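Local coordinates for protein S-adenosyl-L-methionine-dependent 2-deoxy-scyllo-inosamine dehydrogenase (Bacillus circulans, PDB 4M7S) that catalyses the radical S-adenosyl-L-methionine-dependent oxidation of 2-deoxy-scyllo-inosamine to amino-dideoxy-scyllo-inosose in butirosin biosynthesis, using two [4Fe-4S] clusters, at residues Q15-C20 against N92-T97; Q110-T115 against E137-L142. One frame throughout, in Å; residues are numbered along the deposited sequence.

Interaction 1 of 2, residues Q15-C20 against N92-T97. With SF4 (iron/sulfur cluster), chain C.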
ATOM      1  N   GLN A  15       4.829  12.207  -4.690  1.00 30.77           N
ATOM      2  CA  GLN A  15       4.040  13.342  -5.167  1.00 32.95           C
ATOM      3  C   GLN A  15       2.784  12.855  -5.874  1.00 35.44           C
ATOM      4  O   GLN A  15       2.785  11.810  -6.521  1.00 27.11           O
ATOM      5  CB  GLN A  15       4.845  14.268  -6.106  1.00 30.29           C
ATOM      6  CG  GLN A  15       4.070  15.545  -6.522  1.00 70.54           C
ATOM      7  CD  GLN A  15       4.867  16.526  -7.387  1.00 72.94           C
ATOM      8  OE1 GLN A  15       5.588  16.130  -8.308  1.00 74.70           O
ATOM      9  NE2 GLN A  15       4.725  17.818  -7.097  1.00 72.22           N
ATOM     10  N   CYS A  16       1.712  13.616  -5.728  1.00 36.75           N
ATOM     11  CA  CYS A  16       0.538  13.448  -6.566  1.00 36.00           C
ATOM     12  C   CYS A  16       0.234  14.757  -7.281  1.00 34.71           C
ATOM     13  O   CYS A  16       0.510  15.833  -6.749  1.00 31.43           O
ATOM     14  CB  CYS A  16      -0.669  13.047  -5.731  1.00 35.19           C
ATOM     15  SG  CYS A  16      -2.121  12.940  -6.766  1.00 31.86           S
ATOM     16  N   ASN A  17      -0.344  14.671  -8.478  1.00 32.57           N
ATOM     17  CA  ASN A  17      -0.623  15.873  -9.264  1.00 34.17           C
ATOM     18  C   ASN A  17      -1.858  16.620  -8.769  1.00 33.16           C
ATOM     19  O   ASN A  17      -2.078  17.780  -9.123  1.00 34.90           O
ATOM     20  CB  ASN A  17      -0.770  15.541 -10.751  1.00 33.12           C
ATOM     21  CG  ASN A  17      -1.885  14.553 -11.021  1.00 32.06           C
ATOM     22  OD1 ASN A  17      -1.817  13.391 -10.607  1.00 30.52           O
ATOM     23  ND2 ASN A  17      -2.922  15.009 -11.723  1.00 33.29           N
ATOM     24  N   ARG A  18      -2.665  15.955  -7.951  1.00 33.84           N
ATOM     25  CA  ARG A  18      -3.871  16.596  -7.441  1.00 37.62           C
ATOM     26  C   ARG A  18      -3.680  17.152  -6.032  1.00 36.62           C
ATOM     27  O   ARG A  18      -2.669  16.892  -5.374  1.00 33.41           O
ATOM     28  CB  ARG A  18      -5.076  15.650  -7.521  1.00 39.38           C
ATOM     29  CG  ARG A  18      -5.613  15.524  -8.939  1.00 41.52           C
ATOM     30  CD  ARG A  18      -6.880  14.708  -9.035  1.00 43.26           C
ATOM     31  NE  ARG A  18      -7.261  14.501 -10.431  1.00 46.72           N
ATOM     32  CZ  ARG A  18      -7.998  15.346 -11.144  1.00 53.31           C
ATOM     33  NH1 ARG A  18      -8.457  16.467 -10.599  1.00 55.82           N
ATOM     34  NH2 ARG A  18      -8.284  15.071 -12.410  1.00 55.59           N
ATOM     35  N   THR A  19      -4.664  17.920  -5.583  1.00 39.14           N
ATOM     36  CA  THR A  19      -4.545  18.683  -4.353  1.00 39.96           C
ATOM     37  C   THR A  19      -5.745  18.448  -3.449  1.00 38.63           C
ATOM     38  O   THR A  19      -6.138  19.341  -2.709  1.00 36.41           O
ATOM     39  CB  THR A  19      -4.469  20.182  -4.675  1.00 44.24           C
ATOM     40  OG1 THR A  19      -5.613  20.550  -5.457  1.00 46.14           O
ATOM     41  CG2 THR A  19      -3.196  20.504  -5.465  1.00 42.45           C
ATOM     42  N   CYS A  20      -6.313  17.244  -3.507  1.00 35.56           N
ATOM     43  CA  CYS A  20      -7.570  16.945  -2.814  1.00 36.15           C
ATOM     44  C   CYS A  20      -7.523  17.329  -1.335  1.00 34.56           C
ATOM     45  O   CYS A  20      -6.679  16.843  -0.575  1.00 33.82           O
ATOM     46  CB  CYS A  20      -7.928  15.469  -2.974  1.00 32.19           C
ATOM     47  SG  CYS A  20      -7.946  14.919  -4.701  1.00 34.01           S
ATOM     48  N   ASN A  92      -5.223   8.136 -10.134  1.00 23.52           N
ATOM     49  CA  ASN A  92      -6.283   9.114 -10.384  1.00 25.88           C
ATOM     50  C   ASN A  92      -6.665   9.181 -11.857  1.00 27.31           C
ATOM     51  O   ASN A  92      -7.637   9.848 -12.220  1.00 28.10           O
ATOM     52  CB  ASN A  92      -5.959  10.519  -9.845  1.00 27.71           C
ATOM     53  CG  ASN A  92      -4.669  11.096 -10.406  1.00 24.52           C
ATOM     54  OD1 ASN A  92      -4.296  10.841 -11.558  1.00 25.50           O
ATOM     55  ND2 ASN A  92      -3.968  11.873  -9.578  1.00 25.45           N
ATOM     56  N   GLY A  93      -5.884   8.508 -12.699  1.00 25.00           N
ATOM     57  CA  GLY A  93      -6.198   8.394 -14.116  1.00 25.37           C
ATOM     58  C   GLY A  93      -5.706   9.518 -15.021  1.00 27.16           C
ATOM     59  O   GLY A  93      -5.733   9.371 -16.243  1.00 28.74           O
ATOM     60  N   ASP A  94      -5.251  10.631 -14.446  1.00 24.91           N
ATOM     61  CA  ASP A  94      -4.899  11.804 -15.256  1.00 28.01           C
ATOM     62  C   ASP A  94      -3.733  11.559 -16.221  1.00 28.66           C
ATOM     63  O   ASP A  94      -3.557  12.289 -17.198  1.00 32.07           O
ATOM     64  CB  ASP A  94      -4.578  12.997 -14.360  1.00 27.39           C
ATOM     65  CG  ASP A  94      -5.734  13.372 -13.453  1.00 32.79           C
ATOM     66  OD1 ASP A  94      -6.894  13.078 -13.817  1.00 34.57           O
ATOM     67  OD2 ASP A  94      -5.480  13.962 -12.383  1.00 33.04           O
ATOM     68  N   PHE A  95      -2.926  10.546 -15.922  1.00 23.92           N
ATOM     69  CA  PHE A  95      -1.789  10.183 -16.762  1.00 24.65           C
ATOM     70  C   PHE A  95      -1.998   8.872 -17.519  1.00 23.88           C
ATOM     71  O   PHE A  95      -1.131   8.450 -18.282  1.00 27.02           O
ATOM     72  CB  PHE A  95      -0.513  10.089 -15.917  1.00 23.91           C
ATOM     73  CG  PHE A  95       0.010  11.423 -15.467  1.00 23.80           C
ATOM     74  CD1 PHE A  95       0.912  12.121 -16.249  1.00 24.47           C
ATOM     75  CD2 PHE A  95      -0.407  11.978 -14.267  1.00 26.86           C
ATOM     76  CE1 PHE A  95       1.399  13.361 -15.844  1.00 28.69           C
ATOM     77  CE2 PHE A  95       0.066  13.216 -13.854  1.00 31.04           C
ATOM     78  CZ  PHE A  95       0.972  13.911 -14.647  1.00 30.34           C
ATOM     79  N   LEU A  96      -3.150   8.238 -17.316  1.00 24.39           N
ATOM     80  CA  LEU A  96      -3.424   6.932 -17.914  1.00 26.97           C
ATOM     81  C   LEU A  96      -3.955   7.018 -19.347  1.00 28.27           C
ATOM     82  O   LEU A  96      -5.158   6.915 -19.578  1.00 29.00           O
ATOM     83  CB  LEU A  96      -4.403   6.134 -17.045  1.00 29.25           C
ATOM     84  CG  LEU A  96      -4.543   4.648 -17.389  1.00 30.84           C
ATOM     85  CD1 LEU A  96      -3.184   3.969 -17.380  1.00 30.69           C
ATOM     86  CD2 LEU A  96      -5.487   3.961 -16.413  1.00 32.80           C
ATOM     87  N   THR A  97      -3.054   7.200 -20.307  1.00 27.17           N
ATOM     88  CA  THR A  97      -3.429   7.141 -21.712  1.00 28.79           C
ATOM     89  C   THR A  97      -3.649   5.685 -22.074  1.00 31.42           C
ATOM     90  O   THR A  97      -3.342   4.790 -21.279  1.00 31.31           O
ATOM     91  CB  THR A  97      -2.319   7.702 -22.613  1.00 29.71           C
ATOM     92  OG1 THR A  97      -1.103   6.982 -22.377  1.00 26.34           O
ATOM     93  CG2 THR A  97      -2.096   9.190 -22.339  1.00 28.13           C
TER
HETATM   94 FE1  SF4 C 502      -3.788  12.526  -5.076  1.00 28.73          FE
HETATM   95 FE2  SF4 C 502      -6.262  13.299  -4.469  1.00 28.21          FE
HETATM   96 FE3  SF4 C 502      -4.708  12.306  -2.558  1.00 31.04          FE
HETATM   97 FE4  SF4 C 502      -5.620  10.640  -4.494  1.00 32.45          FE
HETATM   98  S1  SF4 C 502      -6.890  11.710  -2.909  1.00 29.64           S
HETATM   99  S2  SF4 C 502      -3.477  10.721  -3.694  1.00 32.88           S
HETATM  100  S3  SF4 C 502      -5.665  12.058  -6.313  1.00 28.53           S
HETATM  101  S4  SF4 C 502      -4.349  14.291  -3.688  1.00 26.58           S
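R18 reaches from the cluster-binding loop 15-20 to D94. Its CB packs against the cluster, 3.8 Å from S3. CG lies near D94 OD2, with N92 ND2 slightly farther off, and CD lies near both OD2 and S3. The chain is extended from CG to NE, which carries the guanidinium past the cluster to the carboxylate. NE makes a salt bridge to D94 OD2 at 2.7 Å. NH2 gives a hydrogen bond to D94 OD1 at 2.8 Å, from the syn side. Guanidinium and carboxylate are turned 60° apart, not coplanar.

N17 links the same carboxylate to N92. Its ND2 donates to the anti lone pair of D94 OD2 at 2.8 Å. That oxygen thus meets both R18 and N17, which probably favours its negative charge. N17 OD1 accepts from N92 ND2, also at 2.8 Å, with the two amide planes nearly perpendicular (81°). N92 ND2 also lies 3.5 Å from C16 SG. An Asx turn, D94 N to N92 OD1, braces N92 and D94 against each other. The CE2 edge of F95 abuts CG of N17.

C16 SG binds FE1 and C20 SG binds FE2. With C23 they form the CX3CX2C motif of radical SAM enzymes. R18 N donates to C16 SG at 3.3 Å, so the sulfur that binds FE1 also holds a backbone N-H.

The loop 15-20 follows strand 7-10. The loop 92-97 joins strand 86-91 to helix 98-107. Together they lie at the C-terminal ends of the parallel strands. There E64 OE2 is hydrogen-bonded to N92 N, and R18 also touches H117 and Q116 of strand 111-116.

Interaction 2 of 2, residues Q110-T115 against E137-L142; sequences QKFIVT and EKVVYL
V114 lies alongside the ring of Y141 and points the same way. Its CG1, anti to the backbone N (chi1 -179°), comes 3.5 Å from Y141 CE1 and meets the ring obliquely. CB of V114 rests near CD1 of the same ring, and CG2 lies near both V139 CG1 and the Y141 ring. V139 CG1 also sits over one face of that ring, offset toward its rim. On this same side of the sheet F112 places CB 3.9 Å from V139 CG2. The edge of its ring faces K138 O. F112 also touches L101, L104 and T105 of helix 98-107.

The strands 111-115 and 139-142 are parallel neighbours, with axes 15° apart. They belong to the parallel part of the partial TIM-barrel sheet of the radical SAM fold, and 139-143 is an edge strand of the sheet within this chain. K138 O, F112 O, V140 O and V114 O accept in turn from F112 N, V140 N, V114 N and L142 N. The V114 N to V140 O bond is 2.6 Å long.

The other face carries I113, V140 and L142. I113 CG2 meets L142 CD1 at 3.8 Å, the two side chains running side by side. With CG1 of I113 anti to the carbonyl carbon (chi1 -45°), its CD1 comes near CB of V140. K111 is extended beyond CG and crosses V140, with CE close to CG2 at 3.5 Å, a tight pair. At the start of the strands, K138 lays CG and CD against Q110 O, with CD at 3.2 Å. Its chain bends at the end, where NZ makes a salt bridge with a weak hydrogen bond to OE2 of the poorly ordered E137.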
ATOM      1  N   GLN A 110      -1.969  -6.356 -13.524  1.00 23.77           N
ATOM      2  CA  GLN A 110      -3.161  -7.158 -13.765  1.00 26.97           C
ATOM      3  C   GLN A 110      -4.449  -6.368 -13.548  1.00 31.41           C
ATOM      4  O   GLN A 110      -5.525  -6.798 -13.959  1.00 35.61           O
ATOM      5  CB  GLN A 110      -3.145  -8.408 -12.883  1.00 29.17           C
ATOM      6  CG  GLN A 110      -2.019  -9.374 -13.238  1.00 30.98           C
ATOM      7  CD  GLN A 110      -1.986 -10.580 -12.339  1.00 36.29           C
ATOM      8  OE1 GLN A 110      -2.972 -10.897 -11.679  1.00 37.28           O
ATOM      9  NE2 GLN A 110      -0.843 -11.265 -12.303  1.00 38.49           N
ATOM     10  N   LYS A 111      -4.347  -5.215 -12.899  1.00 29.15           N
ATOM     11  CA  LYS A 111      -5.546  -4.431 -12.634  1.00 28.64           C
ATOM     12  C   LYS A 111      -5.241  -2.954 -12.438  1.00 24.57           C
ATOM     13  O   LYS A 111      -4.273  -2.593 -11.765  1.00 23.74           O
ATOM     14  CB  LYS A 111      -6.282  -4.988 -11.414  1.00 32.94           C
ATOM     15  CG  LYS A 111      -7.708  -4.496 -11.248  1.00 37.21           C
ATOM     16  CD  LYS A 111      -8.454  -5.455 -10.339  1.00 44.75           C
ATOM     17  CE  LYS A 111      -9.846  -4.964  -9.985  1.00 49.68           C
ATOM     18  NZ  LYS A 111     -10.524  -5.815  -8.951  1.00 49.69           N
ATOM     19  N   PHE A 112      -6.074  -2.109 -13.044  1.00 25.09           N
ATOM     20  CA  PHE A 112      -6.032  -0.670 -12.829  1.00 25.86           C
ATOM     21  C   PHE A 112      -7.304  -0.237 -12.102  1.00 25.94           C
ATOM     22  O   PHE A 112      -8.418  -0.502 -12.562  1.00 27.11           O
ATOM     23  CB  PHE A 112      -5.940   0.073 -14.165  1.00 26.60           C
ATOM     24  CG  PHE A 112      -4.705  -0.259 -14.973  1.00 27.85           C
ATOM     25  CD1 PHE A 112      -4.693  -1.346 -15.836  1.00 34.05           C
ATOM     26  CD2 PHE A 112      -3.565   0.534 -14.883  1.00 24.68           C
ATOM     27  CE1 PHE A 112      -3.554  -1.645 -16.598  1.00 35.80           C
ATOM     28  CE2 PHE A 112      -2.420   0.243 -15.642  1.00 26.75           C
ATOM     29  CZ  PHE A 112      -2.418  -0.846 -16.498  1.00 30.61           C
ATOM     30  N   ILE A 113      -7.128   0.413 -10.957  1.00 26.52           N
ATOM     31  CA  ILE A 113      -8.245   0.981 -10.220  1.00 30.05           C
ATOM     32  C   ILE A 113      -8.147   2.472 -10.443  1.00 29.02           C
ATOM     33  O   ILE A 113      -7.270   3.121  -9.872  1.00 26.27           O
ATOM     34  CB  ILE A 113      -8.133   0.737  -8.706  1.00 30.62           C
ATOM     35  CG1 ILE A 113      -7.743  -0.711  -8.399  1.00 33.39           C
ATOM     36  CG2 ILE A 113      -9.423   1.156  -7.996  1.00 30.78           C
ATOM     37  CD1 ILE A 113      -8.750  -1.719  -8.840  1.00 36.51           C
ATOM     38  N   VAL A 114      -9.021   3.020 -11.277  1.00 30.38           N
ATOM     39  CA  VAL A 114      -8.950   4.445 -11.575  1.00 33.18           C
ATOM     40  C   VAL A 114      -9.965   5.215 -10.741  1.00 36.79           C
ATOM     41  O   VAL A 114     -11.144   4.860 -10.705  1.00 38.70           O
ATOM     42  CB  VAL A 114      -9.201   4.738 -13.070  1.00 35.92           C
ATOM     43  CG1 VAL A 114      -9.091   6.229 -13.335  1.00 36.49           C
ATOM     44  CG2 VAL A 114      -8.220   3.970 -13.938  1.00 34.77           C
ATOM     45  N   THR A 115      -9.501   6.266 -10.072  1.00 39.40           N
ATOM     46  CA  THR A 115     -10.390   7.126  -9.304  1.00 46.81           C
ATOM     47  C   THR A 115     -10.346   8.563  -9.815  1.00 49.41           C
ATOM     48  O   THR A 115      -9.349   9.261  -9.636  1.00 44.93           O
ATOM     49  CB  THR A 115     -10.029   7.115  -7.806  1.00 51.70           C
ATOM     50  OG1 THR A 115      -9.694   5.783  -7.402  1.00 54.42           O
ATOM     51  CG2 THR A 115     -11.201   7.609  -6.966  1.00 55.63           C
ATOM     52  N   GLU A 137     -11.386  -4.562 -18.811  1.00 89.31           N
ATOM     53  CA  GLU A 137     -11.614  -5.679 -17.895  1.00 86.20           C
ATOM     54  C   GLU A 137     -10.639  -5.555 -16.734  1.00 78.83           C
ATOM     55  O   GLU A 137     -10.921  -5.974 -15.609  1.00 77.64           O
ATOM     56  CB  GLU A 137     -11.401  -7.021 -18.595  1.00 91.08           C
ATOM     57  CG  GLU A 137     -10.049  -7.164 -19.276  1.00 94.53           C
ATOM     58  CD  GLU A 137      -9.841  -8.538 -19.877  1.00 99.22           C
ATOM     59  OE1 GLU A 137     -10.602  -8.910 -20.795  1.00102.87           O
ATOM     60  OE2 GLU A 137      -8.908  -9.244 -19.436  1.00 99.01           O
ATOM     61  N   LYS A 138      -9.480  -4.976 -17.025  1.00 73.47           N
ATOM     62  CA  LYS A 138      -8.467  -4.729 -16.014  1.00 64.80           C
ATOM     63  C   LYS A 138      -8.577  -3.306 -15.478  1.00 54.95           C
ATOM     64  O   LYS A 138      -7.750  -2.875 -14.679  1.00 51.23           O
ATOM     65  CB  LYS A 138      -7.068  -4.989 -16.580  1.00 66.20           C
ATOM     66  CG  LYS A 138      -6.823  -6.447 -16.946  1.00 67.37           C
ATOM     67  CD  LYS A 138      -5.350  -6.736 -17.181  1.00 67.63           C
ATOM     68  CE  LYS A 138      -5.117  -8.229 -17.330  1.00 68.99           C
ATOM     69  NZ  LYS A 138      -5.975  -8.791 -18.407  1.00 71.53           N
ATOM     70  N   VAL A 139      -9.599  -2.578 -15.919  1.00 50.70           N
ATOM     71  CA  VAL A 139      -9.828  -1.230 -15.407  1.00 46.64           C
ATOM     72  C   VAL A 139     -11.096  -1.146 -14.578  1.00 41.95           C
ATOM     73  O   VAL A 139     -12.199  -1.394 -15.068  1.00 46.97           O
ATOM     74  CB  VAL A 139      -9.902  -0.165 -16.520  1.00 44.96           C
ATOM     75  CG1 VAL A 139     -10.440   1.137 -15.957  1.00 43.97           C
ATOM     76  CG2 VAL A 139      -8.529   0.071 -17.128  1.00 50.25           C
ATOM     77  N   VAL A 140     -10.940  -0.797 -13.312  1.00 40.05           N
ATOM     78  CA  VAL A 140     -12.098  -0.470 -12.506  1.00 39.30           C
ATOM     79  C   VAL A 140     -12.115   1.042 -12.326  1.00 39.08           C
ATOM     80  O   VAL A 140     -11.119   1.633 -11.899  1.00 38.34           O
ATOM     81  CB  VAL A 140     -12.078  -1.187 -11.149  1.00 39.73           C
ATOM     82  CG1 VAL A 140     -13.280  -0.758 -10.311  1.00 37.64           C
ATOM     83  CG2 VAL A 140     -12.086  -2.697 -11.359  1.00 41.29           C
ATOM     84  N   TYR A 141     -13.237   1.652 -12.694  1.00 46.50           N
ATOM     85  CA  TYR A 141     -13.414   3.095 -12.611  1.00 53.17           C
ATOM     86  C   TYR A 141     -14.250   3.468 -11.399  1.00 56.38           C
ATOM     87  O   TYR A 141     -15.429   3.121 -11.322  1.00 60.44           O
ATOM     88  CB  TYR A 141     -14.118   3.616 -13.862  1.00 59.48           C
ATOM     89  CG  TYR A 141     -13.191   4.044 -14.971  1.00 64.30           C
ATOM     90  CD1 TYR A 141     -12.336   5.124 -14.803  1.00 66.50           C
ATOM     91  CD2 TYR A 141     -13.190   3.388 -16.196  1.00 67.45           C
ATOM     92  CE1 TYR A 141     -11.492   5.530 -15.817  1.00 70.50           C
ATOM     93  CE2 TYR A 141     -12.347   3.787 -17.219  1.00 71.04           C
ATOM     94  CZ  TYR A 141     -11.498   4.859 -17.022  1.00 73.41           C
ATOM     95  OH  TYR A 141     -10.653   5.273 -18.030  1.00 78.23           O
ATOM     96  N   LEU A 142     -13.640   4.167 -10.452  1.00 57.23           N
ATOM     97  CA  LEU A 142     -14.384   4.737  -9.342  1.00 59.45           C
ATOM     98  C   LEU A 142     -14.425   6.241  -9.517  1.00 68.16           C
ATOM     99  O   LEU A 142     -13.643   6.816 -10.286  1.00 67.81           O
ATOM    100  CB  LEU A 142     -13.719   4.402  -8.010  1.00 54.84           C
ATOM    101  CG  LEU A 142     -13.446   2.922  -7.766  1.00 50.99           C
ATOM    102  CD1 LEU A 142     -12.588   2.737  -6.536  1.00 48.62           C
ATOM    103  CD2 LEU A 142     -14.754   2.188  -7.617  1.00 52.17           C
TER

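How the interactions relate
Interaction 1 is a surface contact between two loops, and most of its bonds are polar or charged. Interaction 2 is partly buried and joins two strands by backbone bonds and apolar side chains. Along the chain they follow in series: loop 92-97 leads into helix 98-107, and strand 111-116 comes next. They also touch in space. G93 CA and L96 CD2 pack on V114, and N92 CB lies 3.6 Å from T115 O. The cluster belongs to interaction 1, but the side chain of T115 is only about 7 Å from it. Interaction 2 thus builds the outer edge of the sheet, while interaction 1 joins loops beside the cluster.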